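Local coordinates for protein iota-carrageenase (Alteromonas sp., PDB 1H80) that hydrolyses the 1,4-beta linkages within iota-carrageenan, a sulfated galactan of red algal cell walls, with inversion of anomeric configuration, at residues K4-A9 / N234-N239; D26-N31 / Q43-A48; G192-Y197 / I202-L207. One frame throughout, in Å; residues are numbered along the deposited sequence.

Contact 1 of 3, residues K4-A9 / N234-N239; sequences KTYKDA and NIFADN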
# COMPACT_ATOMS: atom_id res chain seq x y z
N LYS A 4 7.97 10.49 -18.36
CA LYS A 4 8.64 9.50 -19.19
C LYS A 4 7.57 8.52 -19.66
O LYS A 4 6.62 8.26 -18.93
CB LYS A 4 9.70 8.75 -18.38
CG LYS A 4 10.75 9.65 -17.74
CD LYS A 4 11.67 8.86 -16.83
CE LYS A 4 10.90 8.23 -15.69
NZ LYS A 4 11.79 7.43 -14.79
N THR A 5 7.72 7.99 -20.86
CA THR A 5 6.75 7.05 -21.39
C THR A 5 7.23 5.62 -21.20
O THR A 5 8.39 5.39 -20.87
CB THR A 5 6.49 7.27 -22.90
OG1 THR A 5 7.73 7.14 -23.61
CG2 THR A 5 5.90 8.65 -23.15
N TYR A 6 6.33 4.67 -21.40
CA TYR A 6 6.67 3.27 -21.25
C TYR A 6 5.57 2.42 -21.87
O TYR A 6 4.49 2.92 -22.20
CB TYR A 6 6.80 2.92 -19.77
CG TYR A 6 5.59 3.28 -18.95
CD1 TYR A 6 4.42 2.51 -19.02
CD2 TYR A 6 5.58 4.42 -18.15
CE1 TYR A 6 3.28 2.88 -18.33
CE2 TYR A 6 4.43 4.80 -17.45
CZ TYR A 6 3.29 4.03 -17.55
OH TYR A 6 2.15 4.42 -16.89
N LYS A 7 5.85 1.14 -22.04
CA LYS A 7 4.88 0.22 -22.59
C LYS A 7 4.77 -0.91 -21.58
O LYS A 7 5.70 -1.16 -20.81
CB LYS A 7 5.31 -0.31 -23.95
CG LYS A 7 6.63 -1.06 -23.96
CD LYS A 7 6.91 -1.62 -25.35
CE LYS A 7 8.19 -2.43 -25.38
NZ LYS A 7 8.43 -3.04 -26.72
N ASP A 8 3.63 -1.59 -21.57
CA ASP A 8 3.43 -2.67 -20.62
C ASP A 8 4.50 -3.75 -20.70
O ASP A 8 4.88 -4.32 -19.68
CB ASP A 8 2.04 -3.28 -20.82
CG ASP A 8 0.93 -2.35 -20.39
OD1 ASP A 8 1.24 -1.20 -20.01
OD2 ASP A 8 -0.25 -2.75 -20.43
N ALA A 9 4.99 -4.01 -21.91
CA ALA A 9 6.01 -5.04 -22.10
C ALA A 9 7.34 -4.70 -21.45
O ALA A 9 8.24 -5.55 -21.37
CB ALA A 9 6.21 -5.31 -23.60
N ASN A 234 13.03 2.64 -9.93
CA ASN A 234 12.39 2.60 -11.23
C ASN A 234 10.96 2.12 -11.14
O ASN A 234 10.55 1.15 -11.78
CB ASN A 234 13.20 1.71 -12.16
CG ASN A 234 14.65 2.16 -12.27
OD1 ASN A 234 14.92 3.32 -12.61
ND2 ASN A 234 15.58 1.27 -11.97
N ILE A 235 10.20 2.83 -10.31
CA ILE A 235 8.80 2.52 -10.10
C ILE A 235 7.96 3.50 -10.91
O ILE A 235 8.28 4.68 -11.01
CB ILE A 235 8.43 2.67 -8.61
CG1 ILE A 235 9.29 1.74 -7.76
CG2 ILE A 235 6.94 2.39 -8.41
CD1 ILE A 235 9.20 0.26 -8.15
N PHE A 236 6.89 2.99 -11.51
CA PHE A 236 5.99 3.81 -12.29
C PHE A 236 4.58 3.58 -11.79
O PHE A 236 4.20 2.46 -11.48
CB PHE A 236 6.06 3.46 -13.78
CG PHE A 236 7.35 3.87 -14.43
CD1 PHE A 236 8.50 3.11 -14.27
CD2 PHE A 236 7.41 5.04 -15.17
CE1 PHE A 236 9.71 3.52 -14.84
CE2 PHE A 236 8.61 5.46 -15.75
CZ PHE A 236 9.76 4.69 -15.58
N ALA A 237 3.82 4.66 -11.69
CA ALA A 237 2.45 4.57 -11.21
C ALA A 237 1.59 5.48 -12.04
O ALA A 237 2.01 6.56 -12.44
CB ALA A 237 2.38 4.96 -9.75
N ASP A 238 0.37 5.04 -12.30
CA ASP A 238 -0.57 5.81 -13.10
C ASP A 238 -1.99 5.56 -12.62
O ASP A 238 -2.39 4.42 -12.40
CB ASP A 238 -0.44 5.43 -14.57
CG ASP A 238 -1.41 6.17 -15.46
OD1 ASP A 238 -1.46 7.42 -15.37
OD2 ASP A 238 -2.12 5.51 -16.24
N ASN A 239 -2.74 6.65 -12.44
CA ASN A 239 -4.12 6.58 -12.00
C ASN A 239 -4.25 5.91 -10.63
O ASN A 239 -4.76 4.79 -10.51
CB ASN A 239 -4.96 5.85 -13.04
CG ASN A 239 -6.44 5.92 -12.74
OD1 ASN A 239 -6.87 6.68 -11.87
ND2 ASN A 239 -7.23 5.14 -13.47
O HOH W 1 10.75 5.72 -12.20
O HOH W 2 -0.16 3.39 -17.96
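Lys-4 and Tyr-6 both rest against the ring of Phe-236, on a strand whose side chains alternate in direction. Ile-235, just before it, turns its aliphatic side chain inward, away from the 4-9 segment, but its carbonyl faces a water that donates to Ile-235 O at 2.9 Å and accepts a weak bond from Lys-4 NZ. Phe-236 points the other way and takes the largest share of the contact. Its CD2 meets Tyr-6 CD2 at 3.6 Å, the two side chains sliding past each other in opposite directions with ring planes 64° apart, an oblique aromatic pair. Farther out on the ring Lys-4 crosses the phenylalanine at about a right angle; a bend at chi3 (-62°) turns the end of the chain back, so that CE lies 3.6 Å from Phe-236 CE2 and NZ 3.5 Å from Phe-236 CZ. An alanine in place of Phe-236 would probably leave the tyrosine ring and the lysine methylenes without their shared apolar surface, opening a gap beneath the N-terminal segment. Ala-237 again faces inward. Asp-238 then brings CB to 3.6 Å from Tyr-6 OH, and a second water lies 2.7 Å from Tyr-6 OH while donating weakly to Asp-238 OD2; the carboxylate's stronger partner is Thr-264. Such inward-outward alternation is the pattern of a strand in a parallel beta-helix, here with the N-terminal segment laid across its outer surface.

Contact 2 of 3, residues D26-N31 / Q43-A48; sequences DDFGAN and QRAINA. With NA (sodium ion), chain I; CA (calcium ion), chain D.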
# COMPACT_ATOMS: atom_id res chain seq x y z
N ASP A 26 -13.33 -28.55 -11.99
CA ASP A 26 -13.48 -29.74 -12.84
C ASP A 26 -12.21 -30.59 -12.76
O ASP A 26 -12.33 -31.85 -12.79
CB ASP A 26 -13.72 -29.32 -14.29
N ASP A 27 -11.03 -30.01 -12.74
CA ASP A 27 -9.80 -30.78 -12.76
C ASP A 27 -9.17 -31.05 -11.40
O ASP A 27 -8.43 -32.02 -11.25
CB ASP A 27 -8.78 -30.09 -13.67
CG ASP A 27 -9.22 -30.06 -15.12
OD1 ASP A 27 -9.57 -31.14 -15.64
OD2 ASP A 27 -9.22 -28.98 -15.74
N PHE A 28 -9.46 -30.21 -10.41
CA PHE A 28 -8.86 -30.41 -9.10
C PHE A 28 -9.81 -30.55 -7.92
O PHE A 28 -9.39 -30.60 -6.77
CB PHE A 28 -7.81 -29.32 -8.87
CG PHE A 28 -6.64 -29.44 -9.79
CD1 PHE A 28 -5.60 -30.32 -9.49
CD2 PHE A 28 -6.61 -28.77 -11.01
CE1 PHE A 28 -4.55 -30.53 -10.38
CE2 PHE A 28 -5.56 -28.97 -11.91
CZ PHE A 28 -4.54 -29.85 -11.60
N GLY A 29 -11.10 -30.63 -8.23
CA GLY A 29 -12.09 -30.84 -7.19
C GLY A 29 -12.39 -29.79 -6.15
O GLY A 29 -12.89 -30.12 -5.07
N ALA A 30 -12.10 -28.53 -6.43
CA ALA A 30 -12.42 -27.49 -5.46
C ALA A 30 -13.94 -27.39 -5.46
O ALA A 30 -14.60 -27.83 -6.40
CB ALA A 30 -11.81 -26.16 -5.88
N ASN A 31 -14.51 -26.83 -4.40
CA ASN A 31 -15.96 -26.69 -4.31
C ASN A 31 -16.32 -25.24 -3.99
O ASN A 31 -16.06 -24.76 -2.89
CB ASN A 31 -16.52 -27.61 -3.22
CG ASN A 31 -18.03 -27.71 -3.27
OD1 ASN A 31 -18.73 -26.73 -3.52
ND2 ASN A 31 -18.55 -28.91 -3.02
N GLN A 43 -3.64 -25.47 -4.45
CA GLN A 43 -2.22 -25.75 -4.41
C GLN A 43 -1.86 -26.89 -5.35
O GLN A 43 -0.83 -26.84 -6.02
CB GLN A 43 -1.77 -26.08 -2.98
CG GLN A 43 -0.25 -26.09 -2.84
CD GLN A 43 0.35 -24.73 -3.07
OE1 GLN A 43 0.09 -23.79 -2.31
NE2 GLN A 43 1.15 -24.60 -4.12
N ARG A 44 -2.70 -27.93 -5.40
CA ARG A 44 -2.44 -29.04 -6.30
C ARG A 44 -2.48 -28.57 -7.75
O ARG A 44 -1.67 -29.01 -8.57
CB ARG A 44 -3.46 -30.16 -6.09
CG ARG A 44 -3.20 -30.99 -4.84
CD ARG A 44 -4.11 -32.21 -4.75
NE ARG A 44 -5.48 -31.87 -4.41
CZ ARG A 44 -6.51 -31.94 -5.26
NH1 ARG A 44 -6.32 -32.35 -6.50
NH2 ARG A 44 -7.72 -31.61 -4.85
N ALA A 45 -3.41 -27.67 -8.06
CA ALA A 45 -3.53 -27.15 -9.41
C ALA A 45 -2.27 -26.38 -9.79
O ALA A 45 -1.69 -26.58 -10.86
CB ALA A 45 -4.75 -26.24 -9.52
N ILE A 46 -1.86 -25.48 -8.90
CA ILE A 46 -0.67 -24.68 -9.12
C ILE A 46 0.55 -25.58 -9.31
O ILE A 46 1.34 -25.40 -10.24
CB ILE A 46 -0.43 -23.73 -7.93
CG1 ILE A 46 -1.50 -22.64 -7.95
CG2 ILE A 46 0.97 -23.13 -7.98
CD1 ILE A 46 -1.55 -21.83 -6.67
N ASN A 47 0.71 -26.56 -8.44
CA ASN A 47 1.85 -27.46 -8.53
C ASN A 47 1.86 -28.23 -9.85
O ASN A 47 2.90 -28.36 -10.50
CB ASN A 47 1.85 -28.45 -7.37
CG ASN A 47 2.10 -27.77 -6.03
OD1 ASN A 47 2.50 -26.61 -5.97
ND2 ASN A 47 1.86 -28.51 -4.95
N ALA A 48 0.69 -28.72 -10.25
CA ALA A 48 0.56 -29.48 -11.49
C ALA A 48 0.94 -28.64 -12.70
O ALA A 48 1.66 -29.09 -13.59
CB ALA A 48 -0.85 -30.00 -11.64
NA NA I . -10.32 -29.81 -17.70
CA CA D . -14.99 -24.77 -0.80
O HOH W 3 -14.81 -27.05 -0.39
O HOH W 4 -16.10 -22.61 -0.51
O HOH W 5 -9.54 -32.10 -18.04
O HOH W 6 -12.64 -31.10 -16.74
O HOH W 7 -8.22 -29.38 -18.53
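Phe-28 lays one face of its ring on the backbone of Ala-45, and this is the tight part of the contact. Ala-45 CA sits 3.5 Å from the ring centroid and only 6° off the ring normal, a CH-pi contact, and Ala-45 CB reaches Phe-28 CD2 at 3.5 Å. One helical turn on, Ala-48 CB meets Phe-28 CZ obliquely at 3.7 Å. Alanine suits both places because a methyl group lets a flat ring approach the helix this closely. Phe-28 CG lies anti to its carbonyl carbon, which swings the ring over the helix.

The looser side belongs to Arg-44, an exposed residue whose chain bends at chi3. Its NH1 lies at the ring edge, near the ring plane and 3.7 Å from Phe-28 CD1, with ring and guanidinium planes 48° apart. Its NH2 donates to Phe-28 O at 2.7 Å, a short but bent bond (139° at the hydrogen) that ties down the last carbonyl before Gly-29, the first residue to leave helical angles, with a positive phi that suits glycine; NE is held by Asn-40. Beyond the packed ring, Asp-27 binds a sodium ion through both carboxylate oxygens, and three waters also coordinate this ion. Asn-31 O binds a calcium ion at 2.4 Å, in a site that includes Asp-34, Ser-36 and Asp-38.

The contact thus joins the short, weakly bonded helix 24-28 to helix 39-50, with Tyr-22 edge-to-face against Phe-28, while Ile-46 on the far side of the longer helix packs on Ile-70 of strand 64-71.

Contact 3 of 3, residues G192-Y197 / I202-L207; sequences GLIQTY and ILFRNL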
# COMPACT_ATOMS: atom_id res chain seq x y z
N GLY A 192 -3.87 -0.06 3.74
CA GLY A 192 -4.41 0.32 2.46
C GLY A 192 -4.17 -0.76 1.42
O GLY A 192 -4.01 -1.93 1.75
N LEU A 193 -4.10 -0.35 0.16
CA LEU A 193 -3.95 -1.30 -0.92
C LEU A 193 -2.55 -1.87 -1.13
O LEU A 193 -2.34 -3.08 -1.03
CB LEU A 193 -4.47 -0.65 -2.21
CG LEU A 193 -4.59 -1.50 -3.47
CD1 LEU A 193 -5.19 -2.86 -3.17
CD2 LEU A 193 -5.46 -0.73 -4.46
N ILE A 194 -1.59 -1.00 -1.41
CA ILE A 194 -0.21 -1.42 -1.65
C ILE A 194 0.78 -0.85 -0.65
O ILE A 194 0.68 0.31 -0.27
CB ILE A 194 0.32 -0.92 -3.01
CG1 ILE A 194 -0.68 -1.21 -4.13
CG2 ILE A 194 1.68 -1.55 -3.31
CD1 ILE A 194 -0.95 -2.67 -4.37
N GLN A 195 1.72 -1.67 -0.20
CA GLN A 195 2.80 -1.15 0.62
C GLN A 195 4.03 -1.77 -0.02
O GLN A 195 4.10 -2.98 -0.21
CB GLN A 195 2.73 -1.53 2.09
CG GLN A 195 3.93 -0.90 2.82
CD GLN A 195 3.71 -0.60 4.29
OE1 GLN A 195 4.60 -0.06 4.95
NE2 GLN A 195 2.54 -0.95 4.80
N THR A 196 5.00 -0.92 -0.37
CA THR A 196 6.22 -1.38 -1.03
C THR A 196 7.44 -1.33 -0.14
O THR A 196 7.69 -0.33 0.53
CB THR A 196 6.53 -0.52 -2.26
OG1 THR A 196 6.86 0.81 -1.85
CG2 THR A 196 5.33 -0.47 -3.19
N TYR A 197 8.21 -2.41 -0.14
CA TYR A 197 9.43 -2.50 0.66
C TYR A 197 10.63 -2.65 -0.27
O TYR A 197 11.60 -1.89 -0.19
CB TYR A 197 9.33 -3.69 1.60
CG TYR A 197 8.16 -3.58 2.55
CD1 TYR A 197 8.21 -2.73 3.64
CD2 TYR A 197 7.00 -4.33 2.33
CE1 TYR A 197 7.12 -2.61 4.51
CE2 TYR A 197 5.91 -4.22 3.19
CZ TYR A 197 5.98 -3.36 4.27
OH TYR A 197 4.90 -3.26 5.12
N ILE A 202 8.48 -1.85 -11.41
CA ILE A 202 7.11 -2.28 -11.20
C ILE A 202 6.20 -1.15 -11.67
O ILE A 202 6.51 0.03 -11.48
CB ILE A 202 6.81 -2.55 -9.71
CG1 ILE A 202 7.82 -3.54 -9.13
CG2 ILE A 202 5.38 -3.06 -9.55
CD1 ILE A 202 7.80 -4.91 -9.78
N LEU A 203 5.09 -1.51 -12.30
CA LEU A 203 4.11 -0.54 -12.75
C LEU A 203 2.85 -0.74 -11.92
O LEU A 203 2.32 -1.85 -11.86
CB LEU A 203 3.78 -0.74 -14.24
CG LEU A 203 2.56 0.04 -14.74
CD1 LEU A 203 2.79 1.54 -14.61
CD2 LEU A 203 2.27 -0.33 -16.19
N PHE A 204 2.41 0.32 -11.26
CA PHE A 204 1.20 0.31 -10.44
C PHE A 204 0.21 1.15 -11.22
O PHE A 204 0.48 2.32 -11.52
CB PHE A 204 1.47 0.94 -9.07
CG PHE A 204 2.42 0.15 -8.22
CD1 PHE A 204 1.97 -0.96 -7.52
CD2 PHE A 204 3.75 0.51 -8.12
CE1 PHE A 204 2.84 -1.71 -6.73
CE2 PHE A 204 4.64 -0.22 -7.33
CZ PHE A 204 4.18 -1.34 -6.63
N ARG A 205 -0.94 0.59 -11.55
CA ARG A 205 -1.90 1.34 -12.35
C ARG A 205 -3.36 1.09 -12.01
O ARG A 205 -3.76 -0.04 -11.75
CB ARG A 205 -1.65 1.01 -13.83
CG ARG A 205 -2.58 1.66 -14.84
CD ARG A 205 -2.08 1.38 -16.26
NE ARG A 205 -2.02 -0.05 -16.56
CZ ARG A 205 -1.32 -0.57 -17.57
NH1 ARG A 205 -0.62 0.21 -18.37
NH2 ARG A 205 -1.33 -1.88 -17.78
N ASN A 206 -4.15 2.16 -12.00
CA ASN A 206 -5.57 2.09 -11.71
C ASN A 206 -5.82 1.38 -10.39
O ASN A 206 -6.41 0.30 -10.34
CB ASN A 206 -6.30 1.36 -12.84
CG ASN A 206 -7.80 1.54 -12.77
OD1 ASN A 206 -8.33 2.09 -11.80
ND2 ASN A 206 -8.50 1.08 -13.80
N LEU A 207 -5.35 2.01 -9.32
CA LEU A 207 -5.50 1.47 -7.97
C LEU A 207 -6.28 2.49 -7.17
O LEU A 207 -6.03 3.69 -7.27
CB LEU A 207 -4.12 1.26 -7.35
CG LEU A 207 -3.19 0.33 -8.13
CD1 LEU A 207 -1.84 0.27 -7.43
CD2 LEU A 207 -3.81 -1.06 -8.24
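Ile-194 faces both Phe-204 and Leu-207 across the interior, and its branches divide the work. From CB, which points toward the facing segment, CG2 leads to Phe-204 CE1 at 3.6 Å, an oblique approach to the ring. The other branch, CG1, lies anti to the carbonyl carbon (chi1 -48°) and meets Leu-207 CD1 at 3.8 Å; the side chain as a whole, out to its CD1 tip, also packs among Ile-160, Val-162 and Ile-179 of neighbouring strands. Beta-branching is thus put to use, since one residue presents two surfaces to two partners. Next to it, Thr-196 CG2 reaches Phe-204 CZ at 3.7 Å, so the end of the ring is met by two methyl groups, while Ile-202 CG2 sits over one ring face, toward its margin, from within its own strand. At the other end, Leu-193 CD2 abuts Leu-207 CB at 3.8 Å, the two leucines crossing at about a right angle.

No hydrogen bond links the segments, and every residue that touches is buried. The chemistry is that of an apolar beta-helix core: close-packed methyl, methylene and ring carbons join two faces of the coil, leaving backbone hydrogen bonding to neighbouring strands.

Contact 3 is core, contact 1 is surface and contact 2 is partly buried. Contacts 1 and 3 share a pair of neighbouring parallel strands: Phe-236 O probably accepts from Phe-204 N, and Asp-238 N probably donates to Phe-204 O, both at 2.8 Å. Segment 202-207 gives inward-facing Phe-204 and Leu-207 to contact 3, while its neighbour 234-239 gives outward-facing Phe-236 and Asp-238 to the mixed aromatic, charged and hydrated contact 1, with Asp-8 to Arg-205 adding a salt bridge between the N-terminal segment and 202-207. Contact 2 stands apart, its centre about 35 Å from that of contact 1, and joins two helices through ring-on-backbone packing beside bound metal ions.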